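SAM-dependent methyltransferase (Thiobacillus denitrificans, PDB 5EPE) probably catalyses methyl transfer from S-adenosyl-L-methionine to an acceptor, and binds S-adenosyl-L-homocysteine, the product left after that transfer. Local coordinates at residues S12-H17 against E196-L201; K145-E150 against N159-F164; D190-Y195 against E228-N233. One frame throughout, in Å; residues are numbered along the deposited sequence.

How the contacts relate
From the N terminus the chain runs through helix 5-11 into the loop 12-17, which lies beside the bound cofactor product. Contact 1 closes a long loop from here to helix 189-209 and encloses most of the Rossmann-like sheet. Nested inside that loop, contact 2 closes a short one around helix 150-155, just after strand 134-143. Contact 3 starts from 190-195, the turns of helix 189-209 immediately before 196-201, and ends on helix 216-237, so contacts 1 and 3 cross along the chain. They also touch, through a probable hydrogen bond from His14 NE2 to Tyr195 O. Contact 2 stands apart, its centre about 17 Å from that of contact 3.

Contact 1. Residues S12-H17 against E196-L201; sequences SAHRIH and EAAKWL. With SAH (S-adenosyl-L-homocysteine), chain B.
Lys199, on helix 189-209, brings its CG obliquely against the imidazole of His14, the two side chains crossing at about a right angle. From CB, CG lies anti to the carbonyl carbon, beside the backbone N (chi1 -61°), which brings CG to within 3.6 Å of His14 CE1. Beyond CG the chain is extended; CD and CE make no close contact with the ring, and NZ forms a salt bridge with Glu196 OE1 at 3.0 Å, arriving from above the carboxylate plane. NZ also has a weak bond to Tyr195 OH and a long, weak ion pair with Glu11. Ala198 adds a methyl beside the lysine: its CB lies 3.6 Å from His14 CE1, so one ring carbon meets both helix residues. A leucine in place of Lys199 would probably leave the Glu196 carboxylate without its positive mate. The loop 12-17 belongs to the cofactor side of a class I, Rossmann-like methyltransferase, and helix 189-209 is part of the helical region built beside that sheet. His14 joins them by a polar bond too, with NE2 hydrogen-bonded to Tyr195 O one residue before Glu196. That carbonyl is thus engaged by the loop, while Lys199 N makes a weak bond of 3.0 Å to Glu196 O. Three residues along the loop, His17 N donates to OXT of S-adenosyl-L-homocysteine at 2.8 Å, a nearly straight bond (164°). OXT lies at the edge of the His17 ring, and His17 CB comes to 3.7 Å from the ligand SD. Glu11 and Ser47 hold ND1 and NE2 of that ring, and Phe71 stacks on it. The carbonyl of Ala198 accepts a hydrogen bond from Arg33 of a neighbouring subunit.

Contact 2. Residues K145-E150 against N159-F164; sequences KLPTTE and NTISDF
Glu150 turns one face of its carboxylate to Ile161, whose backbone N and side-chain carbons CB, CG1 and CD1 all lie on that side. Ile161 N donates to Glu150 OE1 at 3.2 Å from well above the carboxylate plane (47° out of it), while OE2 sits 3.5 Å from Ile161 CB. Past the OE1 end stands Thr160, its CB 3.2 Å from OE1. At the other oxygen a water spans the gap, donating to Glu150 OE2 and accepting from Ser162 N. The bend at chi2 (-78°) folds the glutamate back over these groups, though its high B factors suggest a mobile grip. The two segments flank helix 150-155, which follows strand 134-143: Thr149 is the N-cap, its OG1 bonded weakly to Val152 N, Glu150 opens the helix, and Ile161 begins a 3-10 turn after it. Ile161 also packs on the other segment, with CG1 4.1 Å from Pro147 CG and CG2 4.2 Å from Leu146 CD1. Asp163, at the end of the 3-10 segment, reaches back with OD2 to Asn159 N, at 2.7 Å, and Thr160 N, at 3.1 Å, which ties the loop residues before the turn to its end. Other subunits meet this surface, where Arg175 of a neighbouring subunit pairs with Asp163 and Glu228 of a different subunit bonds Ser162 OG.

Contact 3. Residues D190-Y195 against E228-N233; sequences DSWDRY and ERYATN. With NA (sodium ion), chain C.
A helical hairpin, helix 189-209 followed by helix 216-237, is bridged in its interior by Tyr230 and Asp193. Tyr230 OH donates to Asp193 OD1 at 2.6 Å, a short bond that meets the carboxylate on its anti side and 24° out of its plane. Asp193 OD1 lies at the edge of the phenol ring, in its plane, and the ring and carboxylate planes are turned 75° apart. Tyr230 CG is anti to the backbone N (chi1 165°), which extends the ring straight from its helix to the facing one. There the hydroxyl sits close against the first helix, with Trp192 CB 3.2 Å from Tyr230 OH, while the indole itself turns off toward Pro19 and Ala187. Glu196 and Trp200, further along the first helix, also pack against Tyr230. The second helix has a wider pi-type turn at 230-233; separately, Arg229 O accepts from both Asn233 N and Asn233 ND2. At the start of the first segment Asp190 OD2 binds a sodium ion at 2.5 Å, with four waters, Asp188 and Asp188 of a neighbouring subunit completing the site, so the metal lies between subunits. Arg235 NE forms a salt bridge to the same Asp193 OD1 that accepts the tyrosine hydrogen bond. With two donors on one buried oxygen, the carboxylate is likely to stay ionised, and its charge would polarise the phenol O-H and strengthen this link between the helices.

Contact 1. Residues S12-H17 against E196-L201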
loop_
_atom_site.group_PDB
_atom_site.type_symbol
_atom_site.label_atom_id
_atom_site.label_comp_id
_atom_site.label_asym_id
_atom_site.label_seq_id
_atom_site.Cartn_x
_atom_site.Cartn_y
_atom_site.Cartn_z
ATOM N N SER A 12 41.420 -0.186 18.429
ATOM C CA SER A 12 42.495 -0.299 19.448
ATOM C C SER A 12 41.962 -0.072 20.882
ATOM O O SER A 12 42.588 -0.504 21.849
ATOM C CB SER A 12 43.646 0.688 19.201
ATOM O OG SER A 12 43.171 2.040 19.160
ATOM N N ALA A 13 40.850 0.643 21.017
ATOM C CA ALA A 13 40.307 0.947 22.319
ATOM C C ALA A 13 39.073 0.111 22.615
ATOM O O ALA A 13 38.357 0.421 23.554
ATOM C CB ALA A 13 39.957 2.428 22.377
ATOM N N HIS A 14 38.746 -0.890 21.802
ATOM C CA HIS A 14 37.583 -1.757 22.088
ATOM C C HIS A 14 38.013 -2.932 22.995
ATOM O O HIS A 14 39.036 -3.542 22.700
ATOM C CB HIS A 14 37.094 -2.386 20.806
ATOM C CG HIS A 14 36.187 -1.521 19.998
ATOM N ND1 HIS A 14 36.532 -0.241 19.592
ATOM C CD2 HIS A 14 34.925 -1.740 19.555
ATOM C CE1 HIS A 14 35.525 0.264 18.889
ATOM N NE2 HIS A 14 34.525 -0.600 18.897
ATOM N N ARG A 15 37.250 -3.233 24.047
ATOM C CA ARG A 15 37.400 -4.512 24.758
ATOM C C ARG A 15 36.634 -5.611 24.026
ATOM O O ARG A 15 37.108 -6.708 23.943
ATOM C CB ARG A 15 36.924 -4.415 26.197
ATOM C CG ARG A 15 37.871 -3.583 27.074
ATOM C CD ARG A 15 37.306 -3.539 28.488
ATOM N NE ARG A 15 38.165 -2.716 29.334
ATOM C CZ ARG A 15 37.777 -2.112 30.446
ATOM N NH1 ARG A 15 36.548 -2.246 30.909
ATOM N NH2 ARG A 15 38.643 -1.393 31.122
ATOM N N ILE A 16 35.489 -5.270 23.456
ATOM C CA ILE A 16 34.624 -6.206 22.753
ATOM C C ILE A 16 34.538 -5.767 21.284
ATOM O O ILE A 16 34.118 -4.667 21.004
ATOM C CB ILE A 16 33.216 -6.243 23.395
ATOM C CG1 ILE A 16 33.318 -6.594 24.892
ATOM C CG2 ILE A 16 32.308 -7.198 22.622
ATOM C CD1 ILE A 16 32.077 -6.332 25.732
ATOM N N HIS A 17 35.005 -6.613 20.370
ATOM C CA HIS A 17 35.067 -6.335 18.982
ATOM C C HIS A 17 33.816 -6.849 18.251
ATOM O O HIS A 17 33.916 -7.500 17.210
ATOM C CB HIS A 17 36.345 -6.967 18.385
ATOM C CG HIS A 17 37.610 -6.480 19.022
ATOM N ND1 HIS A 17 38.223 -5.319 18.632
ATOM C CD2 HIS A 17 38.330 -6.956 20.065
ATOM C CE1 HIS A 17 39.298 -5.111 19.397
ATOM N NE2 HIS A 17 39.382 -6.092 20.277
ATOM N N GLU A 196 30.023 0.528 17.144
ATOM C CA GLU A 196 30.282 1.416 16.038
ATOM C C GLU A 196 30.743 2.787 16.478
ATOM O O GLU A 196 31.761 3.292 15.982
ATOM C CB GLU A 196 29.065 1.523 15.113
ATOM C CG GLU A 196 28.766 0.193 14.413
ATOM C CD GLU A 196 29.802 -0.247 13.366
ATOM O OE1 GLU A 196 30.810 0.464 13.097
ATOM O OE2 GLU A 196 29.580 -1.347 12.804
ATOM N N ALA A 197 30.025 3.398 17.413
ATOM C CA ALA A 197 30.345 4.764 17.815
ATOM C C ALA A 197 31.673 4.943 18.468
ATOM O O ALA A 197 32.337 6.002 18.313
ATOM C CB ALA A 197 29.241 5.370 18.651
ATOM N N ALA A 198 32.103 3.927 19.192
ATOM C CA ALA A 198 33.420 3.985 19.823
ATOM C C ALA A 198 34.516 4.077 18.805
ATOM O O ALA A 198 35.584 4.601 19.113
ATOM C CB ALA A 198 33.652 2.748 20.725
ATOM N N LYS A 199 34.299 3.530 17.602
ATOM C CA LYS A 199 35.307 3.641 16.548
ATOM C C LYS A 199 35.528 5.082 16.140
ATOM O O LYS A 199 36.632 5.453 15.784
ATOM C CB LYS A 199 34.897 2.862 15.311
ATOM C CG LYS A 199 34.712 1.367 15.518
ATOM C CD LYS A 199 34.192 0.744 14.223
ATOM C CE LYS A 199 33.885 -0.727 14.401
ATOM N NZ LYS A 199 33.358 -1.198 13.086
ATOM N N TRP A 200 34.484 5.917 16.230
ATOM C CA TRP A 200 34.601 7.277 15.741
ATOM C C TRP A 200 35.542 8.098 16.627
ATOM O O TRP A 200 36.387 8.822 16.112
ATOM C CB TRP A 200 33.221 7.956 15.612
ATOM C CG TRP A 200 32.196 7.103 14.938
ATOM C CD1 TRP A 200 32.390 6.145 13.992
ATOM C CD2 TRP A 200 30.796 7.176 15.161
ATOM N NE1 TRP A 200 31.193 5.558 13.653
ATOM C CE2 TRP A 200 30.194 6.175 14.363
ATOM C CE3 TRP A 200 29.995 7.984 15.970
ATOM C CZ2 TRP A 200 28.843 5.958 14.358
ATOM C CZ3 TRP A 200 28.627 7.782 15.949
ATOM C CH2 TRP A 200 28.073 6.773 15.141
ATOM N N LEU A 201 35.426 7.953 17.942
ATOM C CA LEU A 201 36.308 8.695 18.851
ATOM C C LEU A 201 37.757 8.222 18.676
ATOM O O LEU A 201 38.681 9.013 18.619
ATOM C CB LEU A 201 35.825 8.511 20.298
ATOM C CG LEU A 201 36.649 9.254 21.359
ATOM C CD1 LEU A 201 36.683 10.730 21.059
ATOM C CD2 LEU A 201 36.145 8.984 22.777
HETATM N N SAH B . 35.473 -12.694 19.495
HETATM C CA SAH B . 36.149 -11.353 19.667
HETATM C CB SAH B . 36.689 -10.857 18.339
HETATM C CG SAH B . 35.686 -10.657 17.188
HETATM S SD SAH B . 36.348 -9.717 15.836
HETATM C C SAH B . 35.242 -10.312 20.285
HETATM O O SAH B . 34.007 -10.462 20.225
HETATM O OXT SAH B . 35.703 -9.298 20.849
HETATM C "C5'" SAH B . 37.123 -10.923 14.721
HETATM C "C4'" SAH B . 38.461 -11.403 15.291
HETATM O "O4'" SAH B . 38.977 -12.473 14.487
HETATM C "C3'" SAH B . 39.554 -10.320 15.346
HETATM O "O3'" SAH B . 40.027 -10.235 16.703
HETATM C "C2'" SAH B . 40.659 -10.810 14.407
HETATM O "O2'" SAH B . 41.963 -10.546 14.901
HETATM C "C1'" SAH B . 40.411 -12.294 14.430
HETATM N N9 SAH B . 40.869 -13.129 13.309
HETATM C C8 SAH B . 40.710 -12.877 11.973
HETATM N N7 SAH B . 41.169 -13.875 11.251
HETATM C C5 SAH B . 41.639 -14.812 12.178
HETATM C C6 SAH B . 42.262 -16.081 12.043
HETATM N N6 SAH B . 42.489 -16.617 10.823
HETATM N N1 SAH B . 42.605 -16.777 13.156
HETATM C C2 SAH B . 42.367 -16.216 14.366
HETATM N N3 SAH B . 41.806 -15.013 14.601
HETATM C C4 SAH B . 41.449 -14.354 13.450
#

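Contact 2. Residues K145-E150 against N159-F164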
loop_
_atom_site.group_PDB
_atom_site.type_symbol
_atom_site.label_atom_id
_atom_site.label_comp_id
_atom_site.label_asym_id
_atom_site.label_seq_id
_atom_site.Cartn_x
_atom_site.Cartn_y
_atom_site.Cartn_z
ATOM N N LYS A 145 15.626 -6.543 10.140
ATOM C CA LYS A 145 14.547 -6.519 9.163
ATOM C C LYS A 145 15.114 -6.520 7.805
ATOM O O LYS A 145 16.250 -6.211 7.594
ATOM C CB LYS A 145 13.593 -5.336 9.369
ATOM C CG LYS A 145 14.193 -4.019 9.192
ATOM C CD LYS A 145 13.309 -2.975 9.903
ATOM C CE LYS A 145 13.708 -1.595 9.464
ATOM N NZ LYS A 145 13.178 -0.578 10.424
ATOM N N LEU A 146 14.284 -6.845 6.861
ATOM C CA LEU A 146 14.723 -7.138 5.548
ATOM C C LEU A 146 15.048 -5.834 4.833
ATOM O O LEU A 146 14.229 -4.947 4.833
ATOM C CB LEU A 146 13.631 -7.934 4.828
ATOM C CG LEU A 146 14.113 -8.812 3.707
ATOM C CD1 LEU A 146 15.047 -9.923 4.214
ATOM C CD2 LEU A 146 12.902 -9.418 3.040
ATOM N N PRO A 147 16.258 -5.690 4.295
ATOM C CA PRO A 147 16.520 -4.446 3.591
ATOM C C PRO A 147 15.643 -4.388 2.360
ATOM O O PRO A 147 15.247 -5.426 1.816
ATOM C CB PRO A 147 17.999 -4.504 3.200
ATOM C CG PRO A 147 18.549 -5.707 3.859
ATOM C CD PRO A 147 17.420 -6.576 4.352
ATOM N N THR A 148 15.316 -3.159 1.999
ATOM C CA THR A 148 14.429 -2.846 0.911
ATOM C C THR A 148 15.200 -2.886 -0.409
ATOM O O THR A 148 14.601 -3.081 -1.468
ATOM C CB THR A 148 13.807 -1.463 1.223
ATOM O OG1 THR A 148 14.829 -0.596 1.789
ATOM C CG2 THR A 148 12.674 -1.652 2.282
ATOM N N THR A 149 16.530 -2.732 -0.337
ATOM C CA THR A 149 17.417 -2.809 -1.508
ATOM C C THR A 149 18.737 -3.525 -1.189
ATOM O O THR A 149 19.216 -3.450 -0.045
ATOM C CB THR A 149 17.824 -1.393 -2.038
ATOM O OG1 THR A 149 18.565 -0.693 -1.022
ATOM C CG2 THR A 149 16.623 -0.569 -2.434
ATOM N N GLU A 150 19.328 -4.141 -2.233
ATOM C CA GLU A 150 20.680 -4.747 -2.181
ATOM C C GLU A 150 21.758 -3.727 -1.685
ATOM O O GLU A 150 22.713 -4.124 -0.993
ATOM C CB GLU A 150 21.113 -5.371 -3.544
ATOM C CG GLU A 150 20.203 -6.489 -4.147
ATOM C CD GLU A 150 20.347 -7.910 -3.508
ATOM O OE1 GLU A 150 21.484 -8.411 -3.390
ATOM O OE2 GLU A 150 19.334 -8.568 -3.155
ATOM N N ASN A 159 27.392 -8.966 0.451
ATOM C CA ASN A 159 27.327 -8.726 -1.005
ATOM C C ASN A 159 25.891 -8.628 -1.529
ATOM O O ASN A 159 25.594 -7.855 -2.454
ATOM C CB ASN A 159 27.965 -9.852 -1.814
ATOM C CG ASN A 159 29.376 -10.141 -1.421
ATOM O OD1 ASN A 159 29.711 -11.283 -1.160
ATOM N ND2 ASN A 159 30.215 -9.140 -1.406
ATOM N N THR A 160 25.029 -9.490 -1.000
ATOM C CA THR A 160 23.639 -9.567 -1.419
ATOM C C THR A 160 22.745 -9.742 -0.188
ATOM O O THR A 160 23.223 -10.106 0.912
ATOM C CB THR A 160 23.385 -10.742 -2.399
ATOM O OG1 THR A 160 23.731 -11.982 -1.770
ATOM C CG2 THR A 160 24.234 -10.597 -3.602
ATOM N N ILE A 161 21.454 -9.501 -0.392
ATOM C CA ILE A 161 20.488 -9.728 0.679
ATOM C C ILE A 161 20.517 -11.186 1.126
ATOM O O ILE A 161 20.415 -11.433 2.290
ATOM C CB ILE A 161 19.078 -9.252 0.294
ATOM C CG1 ILE A 161 19.079 -7.730 0.298
ATOM C CG2 ILE A 161 18.006 -9.685 1.302
ATOM C CD1 ILE A 161 17.787 -7.106 -0.206
ATOM N N SER A 162 20.692 -12.122 0.178
ATOM C CA SER A 162 20.718 -13.544 0.509
ATOM C C SER A 162 21.895 -13.981 1.410
ATOM O O SER A 162 21.877 -15.127 1.877
ATOM C CB SER A 162 20.656 -14.384 -0.782
ATOM O OG SER A 162 21.700 -14.062 -1.668
ATOM N N ASP A 163 22.885 -13.095 1.686
ATOM C CA ASP A 163 24.007 -13.426 2.590
ATOM C C ASP A 163 23.535 -13.653 4.007
ATOM O O ASP A 163 24.164 -14.410 4.729
ATOM C CB ASP A 163 25.132 -12.372 2.608
ATOM C CG ASP A 163 26.088 -12.512 1.446
ATOM O OD1 ASP A 163 26.380 -13.641 1.031
ATOM O OD2 ASP A 163 26.519 -11.492 0.882
ATOM N N PHE A 164 22.441 -13.011 4.407
ATOM C CA PHE A 164 21.882 -13.121 5.765
ATOM C C PHE A 164 20.423 -13.488 5.685
ATOM O O PHE A 164 19.814 -13.403 4.613
ATOM C CB PHE A 164 22.030 -11.822 6.600
ATOM C CG PHE A 164 23.463 -11.323 6.717
ATOM C CD1 PHE A 164 24.511 -12.190 6.982
ATOM C CD2 PHE A 164 23.753 -9.990 6.552
ATOM C CE1 PHE A 164 25.854 -11.759 7.015
ATOM C CE2 PHE A 164 25.105 -9.544 6.626
ATOM C CZ PHE A 164 26.120 -10.431 6.823
HETATM O O HOH W 1 19.554 -11.336 -2.512
#

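Contact 3. Residues D190-Y195 against E228-N233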
loop_
_atom_site.group_PDB
_atom_site.type_symbol
_atom_site.label_atom_id
_atom_site.label_comp_id
_atom_site.label_asym_id
_atom_site.label_seq_id
_atom_site.Cartn_x
_atom_site.Cartn_y
_atom_site.Cartn_z
ATOM N N ASP A 190 21.372 -0.370 21.057
ATOM C CA ASP A 190 22.327 0.218 21.971
ATOM C C ASP A 190 23.662 -0.474 21.980
ATOM O O ASP A 190 24.704 0.164 22.057
ATOM C CB ASP A 190 21.766 0.317 23.376
ATOM C CG ASP A 190 20.588 1.325 23.456
ATOM O OD1 ASP A 190 20.558 2.422 22.814
ATOM O OD2 ASP A 190 19.634 0.995 24.200
ATOM N N SER A 191 23.664 -1.799 21.825
ATOM C CA SER A 191 24.917 -2.515 21.774
ATOM C C SER A 191 25.631 -2.325 20.449
ATOM O O SER A 191 26.865 -2.228 20.433
ATOM C CB SER A 191 24.755 -3.978 22.267
ATOM O OG SER A 191 24.066 -4.725 21.402
ATOM N N TRP A 192 24.891 -2.207 19.363
ATOM C CA TRP A 192 25.465 -1.817 18.101
ATOM C C TRP A 192 26.106 -0.421 18.192
ATOM O O TRP A 192 27.184 -0.209 17.649
ATOM C CB TRP A 192 24.415 -1.809 16.981
ATOM C CG TRP A 192 24.286 -3.096 16.197
ATOM C CD1 TRP A 192 23.277 -3.988 16.247
ATOM C CD2 TRP A 192 25.213 -3.592 15.243
ATOM N NE1 TRP A 192 23.515 -5.044 15.404
ATOM C CE2 TRP A 192 24.705 -4.814 14.764
ATOM C CE3 TRP A 192 26.435 -3.125 14.754
ATOM C CZ2 TRP A 192 25.356 -5.544 13.794
ATOM C CZ3 TRP A 192 27.081 -3.861 13.807
ATOM C CH2 TRP A 192 26.564 -5.078 13.364
ATOM N N ASP A 193 25.431 0.501 18.860
ATOM C CA ASP A 193 25.977 1.868 19.042
ATOM C C ASP A 193 27.316 1.823 19.726
ATOM O O ASP A 193 28.243 2.539 19.318
ATOM C CB ASP A 193 25.046 2.759 19.873
ATOM C CG ASP A 193 23.793 3.172 19.159
ATOM O OD1 ASP A 193 23.618 2.954 17.931
ATOM O OD2 ASP A 193 22.828 3.626 19.844
ATOM N N ARG A 194 27.426 0.981 20.782
ATOM C CA ARG A 194 28.707 0.825 21.505
ATOM C C ARG A 194 29.847 0.369 20.633
ATOM O O ARG A 194 30.957 0.940 20.720
ATOM C CB ARG A 194 28.653 -0.121 22.727
ATOM C CG ARG A 194 27.725 0.287 23.864
ATOM C CD ARG A 194 28.212 1.489 24.652
ATOM N NE ARG A 194 27.841 2.685 23.884
ATOM C CZ ARG A 194 28.678 3.600 23.379
ATOM N NH1 ARG A 194 28.157 4.585 22.630
ATOM N NH2 ARG A 194 30.010 3.524 23.542
ATOM N N TYR A 195 29.598 -0.643 19.815
ATOM C CA TYR A 195 30.579 -1.147 18.898
ATOM C C TYR A 195 30.997 -0.108 17.802
ATOM O O TYR A 195 32.205 0.111 17.578
ATOM C CB TYR A 195 30.082 -2.455 18.261
ATOM C CG TYR A 195 30.965 -2.962 17.187
ATOM C CD1 TYR A 195 32.288 -3.300 17.476
ATOM C CD2 TYR A 195 30.519 -3.041 15.885
ATOM C CE1 TYR A 195 33.126 -3.737 16.513
ATOM C CE2 TYR A 195 31.350 -3.457 14.898
ATOM C CZ TYR A 195 32.653 -3.796 15.230
ATOM O OH TYR A 195 33.502 -4.181 14.259
ATOM N N GLU A 228 26.353 8.535 9.595
ATOM C CA GLU A 228 25.126 8.513 8.750
ATOM C C GLU A 228 24.927 7.217 8.086
ATOM O O GLU A 228 23.779 6.764 8.050
ATOM C CB GLU A 228 25.143 9.606 7.669
ATOM C CG GLU A 228 24.901 10.938 8.249
ATOM C CD GLU A 228 25.473 12.014 7.341
ATOM O OE1 GLU A 228 26.432 12.645 7.797
ATOM O OE2 GLU A 228 24.954 12.268 6.208
ATOM N N ARG A 229 26.003 6.611 7.584
ATOM C CA ARG A 229 25.929 5.287 6.987
ATOM C C ARG A 229 25.380 4.270 8.006
ATOM O O ARG A 229 24.485 3.469 7.688
ATOM C CB ARG A 229 27.313 4.765 6.512
ATOM C CG ARG A 229 27.246 3.411 5.745
ATOM C CD ARG A 229 28.382 2.344 5.880
ATOM N NE ARG A 229 28.760 2.051 7.261
ATOM C CZ ARG A 229 28.095 1.263 8.128
ATOM N NH1 ARG A 229 28.541 1.146 9.394
ATOM N NH2 ARG A 229 26.988 0.588 7.757
ATOM N N TYR A 230 26.006 4.244 9.185
ATOM C CA TYR A 230 25.601 3.357 10.277
ATOM C C TYR A 230 24.103 3.555 10.630
ATOM O O TYR A 230 23.353 2.596 10.724
ATOM C CB TYR A 230 26.516 3.584 11.518
ATOM C CG TYR A 230 25.946 2.996 12.742
ATOM C CD1 TYR A 230 25.892 1.618 12.890
ATOM C CD2 TYR A 230 25.407 3.802 13.743
ATOM C CE1 TYR A 230 25.295 1.051 13.986
ATOM C CE2 TYR A 230 24.843 3.248 14.871
ATOM C CZ TYR A 230 24.806 1.861 15.013
ATOM O OH TYR A 230 24.209 1.252 16.102
ATOM N N ALA A 231 23.676 4.799 10.835
ATOM C CA ALA A 231 22.303 5.078 11.246
ATOM C C ALA A 231 21.272 4.697 10.149
ATOM O O ALA A 231 20.207 4.217 10.453
ATOM C CB ALA A 231 22.160 6.538 11.613
ATOM N N THR A 232 21.604 4.955 8.900
ATOM C CA THR A 232 20.728 4.660 7.774
ATOM C C THR A 232 20.601 3.153 7.509
ATOM O O THR A 232 19.513 2.656 7.201
ATOM C CB THR A 232 21.244 5.393 6.496
ATOM O OG1 THR A 232 21.271 6.800 6.756
ATOM C CG2 THR A 232 20.404 5.108 5.220
ATOM N N ASN A 233 21.720 2.441 7.617
ATOM C CA ASN A 233 21.814 1.038 7.181
ATOM C C ASN A 233 21.873 0.088 8.398
ATOM O O ASN A 233 20.874 -0.485 8.786
ATOM C CB ASN A 233 23.008 0.901 6.226
ATOM C CG ASN A 233 22.841 1.798 4.998
ATOM O OD1 ASN A 233 21.944 1.587 4.225
ATOM N ND2 ASN A 233 23.596 2.837 4.902
HETATM NA NA NA C . 18.254 -1.053 24.557
HETATM O O HOH W 2 18.296 -0.677 22.291
HETATM O O HOH W 3 16.219 -2.204 24.044
HETATM O O HOH W 4 17.837 -2.425 26.441
HETATM O O HOH W 5 20.236 -0.993 26.212
#